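Local coordinates for protein GTP cyclohydrolase 1 type 2 homolog (Escherichia coli, Escherichia coli O157:H7, PDB 1NMP) that binds divalent metal ions as a toroid-shaped homohexamer and may take part in the degradation of radiation-damaged nucleotides, at residues Pro126-Gly131 with Arg167-Thr172; Glu12-Ala17 with Asp101-Leu106; Gln36-Gly41 with Ala59-His64. All coordinates share one frame; numbering follows the deposited sequence.

Contact 1 of 3, residues Pro126-Gly131 with Arg167-Thr172; sequences PLVPWG and RVAWCT
Val168 O is gripped from Trp130-Gly131: Gly131 N donates to it at 2.8 Å, and the Trp130 CA-H leans on the same oxygen at 3.1 Å. Val168 N returns a nearly straight bond to Gly131 O (2.9 Å), closing the hydrogen-bonded antiparallel pair Gly131-Val168. Next to it, Trp130 and Ala169 form a non-hydrogen-bonded pair with their CB atoms on one face of the sheet. Further along, Trp170 N reaches Pro129 O by a longer, more bent bond (3.2 Å). On the face of Trp130 and Ala169, the Arg167 side chain starts extended (CG opposite the backbone N, chi1 177°) and bends at its third torsion, laying the guanidinium over one face of the Trp130 indole. Trp130 CZ3 sits over the centre of that flat group, 3.5 Å from Arg167 CZ, with the two planes 30° apart; Phe185 meets the same indole. On the other face, Trp170 offers one face of its indole to Pro129 (chi1 63°, CG between N and the carbonyl carbon). The two side chains cross at about a right angle, Pro129 CB lying over the rim of the indole face, 3.4 Å from Trp170 CZ2, and CD placed over the five-membered ring in a CH-pi contact. Trp170 also packs on Leu112 and Ala113 of helix 108-115. Past the paired residues, Leu127 CB and Cys171 SG make a looser apolar contact. This is the pairing of neighbouring antiparallel strands, 128-137 and 165-170, within the six-stranded mixed sheet; the chain then runs on to Thr172, whose OG1 is hydrogen-bonded to the magnesium ligand Glu219.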
loop_
_atom_site.group_PDB
_atom_site.type_symbol
_atom_site.label_atom_id
_atom_site.label_comp_id
_atom_site.label_asym_id
_atom_site.label_seq_id
_atom_site.Cartn_x
_atom_site.Cartn_y
_atom_site.Cartn_z
ATOM N N PRO A 126 44.681 -14.628 -12.810
ATOM C CA PRO A 126 44.010 -15.811 -13.351
ATOM C C PRO A 126 42.427 -15.824 -13.538
ATOM O O PRO A 126 41.877 -16.274 -14.613
ATOM C CB PRO A 126 44.568 -16.914 -12.457
ATOM C CG PRO A 126 46.088 -16.476 -12.322
ATOM C CD PRO A 126 45.889 -14.979 -12.018
ATOM N N LEU A 127 41.678 -15.320 -12.576
ATOM C CA LEU A 127 40.244 -15.321 -12.786
ATOM C C LEU A 127 39.755 -13.938 -13.121
ATOM O O LEU A 127 38.533 -13.676 -13.120
ATOM C CB LEU A 127 39.535 -15.757 -11.504
ATOM C CG LEU A 127 39.870 -17.189 -11.174
ATOM C CD1 LEU A 127 39.581 -17.460 -9.660
ATOM C CD2 LEU A 127 38.986 -18.099 -12.129
ATOM N N VAL A 128 40.672 -13.025 -13.361
ATOM C CA VAL A 128 40.197 -11.699 -13.645
ATOM C C VAL A 128 40.715 -11.037 -14.897
ATOM O O VAL A 128 41.756 -10.356 -14.883
ATOM C CB VAL A 128 40.271 -10.700 -12.311
ATOM C CG1 VAL A 128 40.994 -11.348 -11.147
ATOM C CG2 VAL A 128 40.828 -9.331 -12.623
ATOM N N PRO A 129 39.961 -11.199 -16.000
ATOM C CA PRO A 129 40.264 -10.628 -17.316
ATOM C C PRO A 129 40.070 -9.104 -17.340
ATOM O O PRO A 129 39.357 -8.499 -16.483
ATOM C CB PRO A 129 39.197 -11.242 -18.252
ATOM C CG PRO A 129 38.433 -12.247 -17.399
ATOM C CD PRO A 129 38.605 -11.761 -15.983
ATOM N N TRP A 130 40.686 -8.470 -18.322
ATOM C CA TRP A 130 40.442 -7.043 -18.535
ATOM C C TRP A 130 40.259 -6.837 -20.022
ATOM O O TRP A 130 40.707 -7.661 -20.837
ATOM C CB TRP A 130 41.558 -6.142 -17.991
ATOM C CG TRP A 130 42.796 -6.147 -18.740
ATOM C CD1 TRP A 130 43.875 -6.977 -18.551
ATOM C CD2 TRP A 130 43.133 -5.286 -19.832
ATOM N NE1 TRP A 130 44.885 -6.676 -19.483
ATOM C CE2 TRP A 130 44.444 -5.639 -20.265
ATOM C CE3 TRP A 130 42.459 -4.249 -20.485
ATOM C CZ2 TRP A 130 45.077 -4.998 -21.299
ATOM C CZ3 TRP A 130 43.103 -3.614 -21.516
ATOM C CH2 TRP A 130 44.398 -3.987 -21.916
ATOM N N GLY A 131 39.599 -5.761 -20.379
ATOM C CA GLY A 131 39.395 -5.506 -21.776
ATOM C C GLY A 131 38.740 -4.162 -21.880
ATOM O O GLY A 131 38.713 -3.425 -20.867
ATOM N N ARG A 167 37.898 1.118 -20.189
ATOM C CA ARG A 167 38.613 -0.057 -19.669
ATOM C C ARG A 167 37.852 -0.666 -18.464
ATOM O O ARG A 167 37.470 0.063 -17.490
ATOM C CB ARG A 167 40.049 0.339 -19.293
ATOM C CG ARG A 167 40.919 -0.723 -18.675
ATOM C CD ARG A 167 42.360 -0.177 -18.625
ATOM N NE ARG A 167 42.738 0.009 -20.011
ATOM C CZ ARG A 167 43.929 -0.320 -20.510
ATOM N NH1 ARG A 167 44.153 -0.109 -21.822
ATOM N NH2 ARG A 167 44.870 -0.855 -19.698
ATOM N N VAL A 168 37.666 -1.998 -18.550
ATOM C CA VAL A 168 36.909 -2.833 -17.606
ATOM C C VAL A 168 37.643 -4.150 -17.244
ATOM O O VAL A 168 38.397 -4.715 -18.082
ATOM C CB VAL A 168 35.564 -3.232 -18.307
ATOM C CG1 VAL A 168 34.722 -4.169 -17.429
ATOM C CG2 VAL A 168 34.756 -1.976 -18.592
ATOM N N ALA A 169 37.461 -4.608 -16.009
ATOM C CA ALA A 169 37.993 -5.892 -15.545
ATOM C C ALA A 169 36.744 -6.579 -14.972
ATOM O O ALA A 169 35.725 -5.941 -14.748
ATOM C CB ALA A 169 39.087 -5.714 -14.426
ATOM N N TRP A 170 36.774 -7.883 -14.761
ATOM C CA TRP A 170 35.583 -8.515 -14.242
ATOM C C TRP A 170 35.965 -9.880 -13.737
ATOM O O TRP A 170 37.087 -10.338 -13.957
ATOM C CB TRP A 170 34.474 -8.568 -15.347
ATOM C CG TRP A 170 34.748 -9.390 -16.639
ATOM C CD1 TRP A 170 34.569 -10.760 -16.796
ATOM C CD2 TRP A 170 35.485 -8.954 -17.844
ATOM N NE1 TRP A 170 35.179 -11.180 -17.963
ATOM C CE2 TRP A 170 35.757 -10.111 -18.608
ATOM C CE3 TRP A 170 35.954 -7.714 -18.309
ATOM C CZ2 TRP A 170 36.472 -10.065 -19.828
ATOM C CZ3 TRP A 170 36.676 -7.658 -19.540
ATOM C CH2 TRP A 170 36.933 -8.846 -20.268
ATOM N N CYS A 171 35.019 -10.505 -13.032
ATOM C CA CYS A 171 35.180 -11.875 -12.523
ATOM C C CYS A 171 33.776 -12.179 -12.179
ATOM O O CYS A 171 33.205 -11.455 -11.372
ATOM C CB CYS A 171 35.960 -11.903 -11.236
ATOM S SG CYS A 171 36.114 -13.582 -10.664
ATOM N N THR A 172 33.194 -13.209 -12.787
ATOM C CA THR A 172 31.810 -13.585 -12.495
ATOM C C THR A 172 31.653 -14.184 -11.095
ATOM O O THR A 172 32.639 -14.712 -10.501
ATOM C CB THR A 172 31.356 -14.648 -13.456
ATOM O OG1 THR A 172 32.180 -15.834 -13.254
ATOM C CG2 THR A 172 31.517 -14.128 -14.901
#

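Contact 2 of 3, residues Glu12-Ala17 with Asp101-Leu106; sequences EKLNSA and DAHPEL. With MG (magnesium ion), chain H.
Lys13 and Leu14 meet His103, Glu105 and Leu106 in a partly buried contact between two helix ends: the C-terminus of helix 3-13 and the turn that follows helix 98-102. Its charged part is a salt bridge, Lys13 NZ to Glu105 OE1 at 3.0 Å, in which the ammonium comes from the syn side of the carboxylate, 21° out of its plane. Lys13 bends at its second torsion (chi2 84°) and is extended beyond, which carries NZ to Glu105; the two side chains cross at about a right angle. On the way, Lys13 CE presses closely on Leu106 CD2 (3.5 Å), and the same lysine rests on Trp229 of helix 220-233. His103 fills the middle of the contact. Its CG stands opposite the backbone N, carrying the imidazole toward Lys13, where NE2 comes to 2.9 Å from Lys13 O at an angle too poor for a hydrogen bond. A bond from within its own segment helps to set the rotation of the ring: Leu106 N donates to His103 ND1 in the ring plane and almost perfectly straight (3.3 Å, 178°). Leu14 CD2 packs against the root of this side chain, 3.6 Å from His103 CB, while Leu14 also lies on Trp96. Asn15, with positive phi, is the C-prime residue of a Schellman motif that ends helix 3-13, its N bonding back to Glu12 O. At the far end of 101-106, Asp101 holds a magnesium ion through both carboxylate oxygens, OD1 at 2.1 Å and OD2 at 2.5 Å. His63 and Glu219 share that ion; the turn that meets 12-17 thus follows directly on a metal ligand, in a metal site of the NIF3 family.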
loop_
_atom_site.group_PDB
_atom_site.type_symbol
_atom_site.label_atom_id
_atom_site.label_comp_id
_atom_site.label_asym_id
_atom_site.label_seq_id
_atom_site.Cartn_x
_atom_site.Cartn_y
_atom_site.Cartn_z
ATOM N N GLU A 12 39.175 -32.580 -20.374
ATOM C CA GLU A 12 40.184 -32.150 -21.353
ATOM C C GLU A 12 39.750 -30.881 -22.077
ATOM O O GLU A 12 40.549 -29.971 -22.241
ATOM C CB GLU A 12 40.432 -33.250 -22.366
ATOM C CG GLU A 12 41.183 -34.410 -21.762
ATOM C CD GLU A 12 41.255 -35.648 -22.695
ATOM O OE1 GLU A 12 41.157 -35.503 -23.972
ATOM O OE2 GLU A 12 41.433 -36.779 -22.133
ATOM N N LYS A 13 38.489 -30.755 -22.488
ATOM C CA LYS A 13 38.129 -29.487 -23.173
ATOM C C LYS A 13 38.312 -28.270 -22.255
ATOM O O LYS A 13 38.542 -27.150 -22.754
ATOM C CB LYS A 13 36.682 -29.528 -23.674
ATOM C CG LYS A 13 36.095 -28.112 -24.143
ATOM C CD LYS A 13 36.494 -27.809 -25.626
ATOM C CE LYS A 13 36.126 -26.391 -26.175
ATOM N NZ LYS A 13 36.782 -26.311 -27.536
ATOM N N LEU A 14 38.192 -28.480 -20.928
ATOM C CA LEU A 14 38.346 -27.391 -19.955
ATOM C C LEU A 14 39.698 -27.379 -19.210
ATOM O O LEU A 14 39.838 -26.667 -18.201
ATOM C CB LEU A 14 37.191 -27.458 -18.934
ATOM C CG LEU A 14 35.770 -27.060 -19.381
ATOM C CD1 LEU A 14 34.785 -27.276 -18.222
ATOM C CD2 LEU A 14 35.769 -25.555 -19.675
ATOM N N ASN A 15 40.701 -28.116 -19.731
ATOM C CA ASN A 15 42.036 -28.233 -19.076
ATOM C C ASN A 15 41.859 -28.244 -17.552
ATOM O O ASN A 15 42.541 -27.511 -16.788
ATOM C CB ASN A 15 42.912 -27.083 -19.569
ATOM C CG ASN A 15 42.710 -26.852 -21.101
ATOM O OD1 ASN A 15 42.985 -27.772 -21.926
ATOM N ND2 ASN A 15 42.189 -25.650 -21.490
ATOM N N SER A 16 40.949 -29.116 -17.106
ATOM C CA SER A 16 40.570 -29.155 -15.689
ATOM C C SER A 16 41.621 -29.650 -14.745
ATOM O O SER A 16 41.691 -29.214 -13.571
ATOM C CB SER A 16 39.307 -30.013 -15.493
ATOM O OG SER A 16 38.808 -29.874 -14.171
ATOM N N ALA A 17 42.411 -30.596 -15.240
ATOM C CA ALA A 17 43.473 -31.230 -14.431
ATOM C C ALA A 17 44.382 -30.180 -13.814
ATOM O O ALA A 17 44.634 -30.149 -12.603
ATOM C CB ALA A 17 44.300 -32.175 -15.347
ATOM N N ASP A 101 35.002 -21.371 -15.112
ATOM C CA ASP A 101 34.985 -19.891 -14.989
ATOM C C ASP A 101 35.952 -19.321 -16.019
ATOM O O ASP A 101 35.649 -18.343 -16.681
ATOM C CB ASP A 101 35.439 -19.385 -13.571
ATOM C CG ASP A 101 34.256 -19.133 -12.579
ATOM O OD1 ASP A 101 34.377 -19.539 -11.392
ATOM O OD2 ASP A 101 33.207 -18.523 -12.974
ATOM N N ALA A 102 37.092 -19.986 -16.200
ATOM C CA ALA A 102 38.164 -19.452 -17.003
ATOM C C ALA A 102 38.340 -19.839 -18.437
ATOM O O ALA A 102 39.004 -19.119 -19.154
ATOM C CB ALA A 102 39.518 -19.666 -16.252
ATOM N N HIS A 103 37.805 -20.967 -18.885
ATOM C CA HIS A 103 38.006 -21.299 -20.287
ATOM C C HIS A 103 37.846 -20.086 -21.260
ATOM O O HIS A 103 36.799 -19.409 -21.237
ATOM C CB HIS A 103 37.045 -22.385 -20.650
ATOM C CG HIS A 103 37.494 -23.132 -21.832
ATOM N ND1 HIS A 103 36.957 -22.927 -23.087
ATOM C CD2 HIS A 103 38.515 -24.009 -21.983
ATOM C CE1 HIS A 103 37.630 -23.650 -23.968
ATOM N NE2 HIS A 103 38.579 -24.319 -23.323
ATOM N N PRO A 104 38.844 -19.826 -22.154
ATOM C CA PRO A 104 38.778 -18.672 -23.080
ATOM C C PRO A 104 37.636 -18.601 -24.043
ATOM O O PRO A 104 37.241 -17.511 -24.492
ATOM C CB PRO A 104 40.168 -18.667 -23.762
ATOM C CG PRO A 104 41.070 -19.091 -22.537
ATOM C CD PRO A 104 40.223 -20.344 -22.082
ATOM N N GLU A 105 37.032 -19.762 -24.292
ATOM C CA GLU A 105 35.899 -19.866 -25.219
ATOM C C GLU A 105 34.516 -20.000 -24.564
ATOM O O GLU A 105 33.618 -19.200 -24.851
ATOM C CB GLU A 105 36.147 -21.080 -26.140
ATOM C CG GLU A 105 35.050 -21.213 -27.186
ATOM C CD GLU A 105 34.969 -22.608 -27.843
ATOM O OE1 GLU A 105 35.934 -23.430 -27.804
ATOM O OE2 GLU A 105 33.893 -22.841 -28.441
ATOM N N LEU A 106 34.354 -21.036 -23.711
ATOM C CA LEU A 106 33.104 -21.356 -23.017
ATOM C C LEU A 106 32.968 -20.893 -21.574
ATOM O O LEU A 106 31.993 -21.204 -20.916
ATOM C CB LEU A 106 32.905 -22.899 -22.949
ATOM C CG LEU A 106 32.863 -23.775 -24.210
ATOM C CD1 LEU A 106 32.060 -23.118 -25.406
ATOM C CD2 LEU A 106 34.259 -23.960 -24.537
HETATM MG MG MG H . 32.462 -18.997 -10.639
#

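Contact 3 of 3, residues Gln36-Gly41 with Ala59-His64; sequences QKIVTG and AVIVHH. With MG (magnesium ion), chain H.
Ile38 turns CG2 anti to its N, and Ile61 turns CG1 anti to its carbonyl carbon (chi1 -60°), which brings Ile38 CG2 to 4.1 Å from Ile61 CG1 on one face of the sheet. Thr40 on that face takes a different setting: OG1 lies between N and the carbonyl carbon (chi1 65°) and bonds to Ser227 OG, while CG2 runs alongside Ile61, 3.9 Å from its CB. Ala59 adds its CB beside Ile38, at the start of the row. The backbones are hydrogen-bonded as parallel strands. Val39 N meets Ala59 O at 2.9 Å, and Gly41 N reaches Ile61 O at 3.2 Å; the bond from Ala59 N to Lys37 O is weak. The two strands are neighbours in the five-stranded mixed sheet and the beta strands of a beta-alpha-beta crossover, joined by helix 46-54. That helix covers the face of Val39, Val60 and Val62, all three of which pack on Leu48. Strand 237-240 flanks 37-41 on its other edge, and strand 92-95 flanks 59-62. Beyond Val62 the chain turns a corner at His63, whose imidazole leads away from strand 37-41. His63 NE2 binds a magnesium ion at 2.5 Å, and ND1 is bonded to Trp96 O, which helps to orient the ring. His63 CD2 lies over one face of the His64 imidazole, 3.4 Å above its plane. His64 probably serves the second metal site; its ND1 bonds to Thr43 OG1, and its ring meets that of His215.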
loop_
_atom_site.group_PDB
_atom_site.type_symbol
_atom_site.label_atom_id
_atom_site.label_comp_id
_atom_site.label_asym_id
_atom_site.label_seq_id
_atom_site.Cartn_x
_atom_site.Cartn_y
_atom_site.Cartn_z
ATOM N N GLN A 36 22.863 -40.443 -21.888
ATOM C CA GLN A 36 22.322 -39.982 -23.147
ATOM C C GLN A 36 21.511 -38.638 -22.983
ATOM O O GLN A 36 21.673 -37.689 -23.781
ATOM C CB GLN A 36 21.446 -41.098 -23.766
ATOM C CG GLN A 36 20.755 -40.660 -24.998
ATOM C CD GLN A 36 21.728 -40.071 -26.039
ATOM O OE1 GLN A 36 21.344 -39.155 -26.788
ATOM N NE2 GLN A 36 22.967 -40.591 -26.109
ATOM N N LYS A 37 20.646 -38.528 -21.974
ATOM C CA LYS A 37 19.935 -37.271 -21.789
ATOM C C LYS A 37 20.525 -36.557 -20.563
ATOM O O LYS A 37 20.510 -37.077 -19.444
ATOM C CB LYS A 37 18.443 -37.516 -21.595
ATOM C CG LYS A 37 17.639 -36.242 -21.378
ATOM C CD LYS A 37 16.122 -36.589 -21.083
ATOM C CE LYS A 37 15.152 -35.970 -22.116
ATOM N NZ LYS A 37 13.711 -36.418 -21.964
ATOM N N ILE A 38 21.034 -35.345 -20.805
ATOM C CA ILE A 38 21.705 -34.478 -19.824
ATOM C C ILE A 38 20.936 -33.193 -19.534
ATOM O O ILE A 38 20.447 -32.545 -20.504
ATOM C CB ILE A 38 23.098 -33.988 -20.328
ATOM C CG1 ILE A 38 24.152 -35.114 -20.411
ATOM C CG2 ILE A 38 23.673 -33.046 -19.251
ATOM C CD1 ILE A 38 23.835 -36.240 -21.346
ATOM N N VAL A 39 20.822 -32.832 -18.234
ATOM C CA VAL A 39 20.164 -31.607 -17.784
ATOM C C VAL A 39 21.239 -30.807 -17.102
ATOM O O VAL A 39 22.006 -31.352 -16.308
ATOM C CB VAL A 39 18.994 -31.871 -16.803
ATOM C CG1 VAL A 39 18.753 -30.641 -15.868
ATOM C CG2 VAL A 39 17.727 -32.077 -17.613
ATOM N N THR A 40 21.337 -29.515 -17.424
ATOM C CA THR A 40 22.428 -28.713 -16.837
ATOM C C THR A 40 21.833 -27.447 -16.220
ATOM O O THR A 40 20.680 -27.085 -16.493
ATOM C CB THR A 40 23.473 -28.350 -17.943
ATOM O OG1 THR A 40 22.849 -27.490 -18.905
ATOM C CG2 THR A 40 23.871 -29.597 -18.739
ATOM N N GLY A 41 22.605 -26.788 -15.370
ATOM C CA GLY A 41 22.129 -25.551 -14.765
ATOM C C GLY A 41 23.258 -24.903 -13.991
ATOM O O GLY A 41 24.348 -25.498 -13.862
ATOM N N ALA A 59 22.198 -37.668 -16.452
ATOM C CA ALA A 59 23.228 -36.855 -15.804
ATOM C C ALA A 59 22.791 -35.369 -15.715
ATOM O O ALA A 59 21.931 -34.882 -16.472
ATOM C CB ALA A 59 24.593 -36.941 -16.585
ATOM N N VAL A 60 23.426 -34.678 -14.778
ATOM C CA VAL A 60 23.218 -33.262 -14.526
ATOM C C VAL A 60 24.667 -32.748 -14.493
ATOM O O VAL A 60 25.545 -33.405 -13.924
ATOM C CB VAL A 60 22.649 -33.053 -13.125
ATOM C CG1 VAL A 60 22.695 -31.560 -12.766
ATOM C CG2 VAL A 60 21.229 -33.571 -13.026
ATOM N N ILE A 61 24.927 -31.609 -15.147
ATOM C CA ILE A 61 26.217 -30.987 -15.111
ATOM C C ILE A 61 25.917 -29.552 -14.641
ATOM O O ILE A 61 24.953 -28.897 -15.151
ATOM C CB ILE A 61 26.856 -30.896 -16.510
ATOM C CG1 ILE A 61 27.025 -32.269 -17.078
ATOM C CG2 ILE A 61 28.223 -30.222 -16.387
ATOM C CD1 ILE A 61 27.740 -32.195 -18.474
ATOM N N VAL A 62 26.732 -29.050 -13.702
ATOM C CA VAL A 62 26.528 -27.704 -13.151
ATOM C C VAL A 62 27.871 -27.007 -12.951
ATOM O O VAL A 62 28.917 -27.660 -13.011
ATOM C CB VAL A 62 25.857 -27.787 -11.691
ATOM C CG1 VAL A 62 24.411 -28.310 -11.753
ATOM C CG2 VAL A 62 26.753 -28.676 -10.766
ATOM N N HIS A 63 27.852 -25.704 -12.628
ATOM C CA HIS A 63 29.093 -24.967 -12.277
ATOM C C HIS A 63 29.351 -25.147 -10.720
ATOM O O HIS A 63 30.517 -25.230 -10.240
ATOM C CB HIS A 63 28.860 -23.501 -12.649
ATOM C CG HIS A 63 29.935 -22.554 -12.212
ATOM N ND1 HIS A 63 31.266 -22.767 -12.478
ATOM C CD2 HIS A 63 29.860 -21.350 -11.596
ATOM C CE1 HIS A 63 31.970 -21.744 -12.032
ATOM N NE2 HIS A 63 31.133 -20.866 -11.500
ATOM N N HIS A 64 28.260 -25.176 -9.933
ATOM C CA HIS A 64 28.325 -25.342 -8.457
ATOM C C HIS A 64 27.779 -26.660 -7.952
ATOM O O HIS A 64 26.548 -26.824 -7.878
ATOM C CB HIS A 64 27.526 -24.250 -7.755
ATOM C CG HIS A 64 28.030 -22.861 -8.044
ATOM N ND1 HIS A 64 27.220 -21.877 -8.574
ATOM C CD2 HIS A 64 29.241 -22.283 -7.844
ATOM C CE1 HIS A 64 27.909 -20.749 -8.681
ATOM N NE2 HIS A 64 29.139 -20.969 -8.249
HETATM MG MG MG H . 32.462 -18.997 -10.639
#

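Overall arrangement
The three contacts converge on the metal site from different parts of the chain. Contact 3 belongs to the five-stranded sheet and contact 1 to the six-stranded one; their centres are about 27 Å apart, on opposite sides of the centre of the chain. Contact 2 lies between them, with its centre about 16 Å from each of the others. Asp101 of contact 2 and His63 of contact 3 bind the same magnesium ion, Asp101 OD1 lying 3.3 Å from His63 CE1. Leu127 CD2 of contact 1 packs 4.0 Å from Asp101 CB of contact 2. Along the chain, contact 3 is nested within the loop closed by contact 2, and contact 1 follows both.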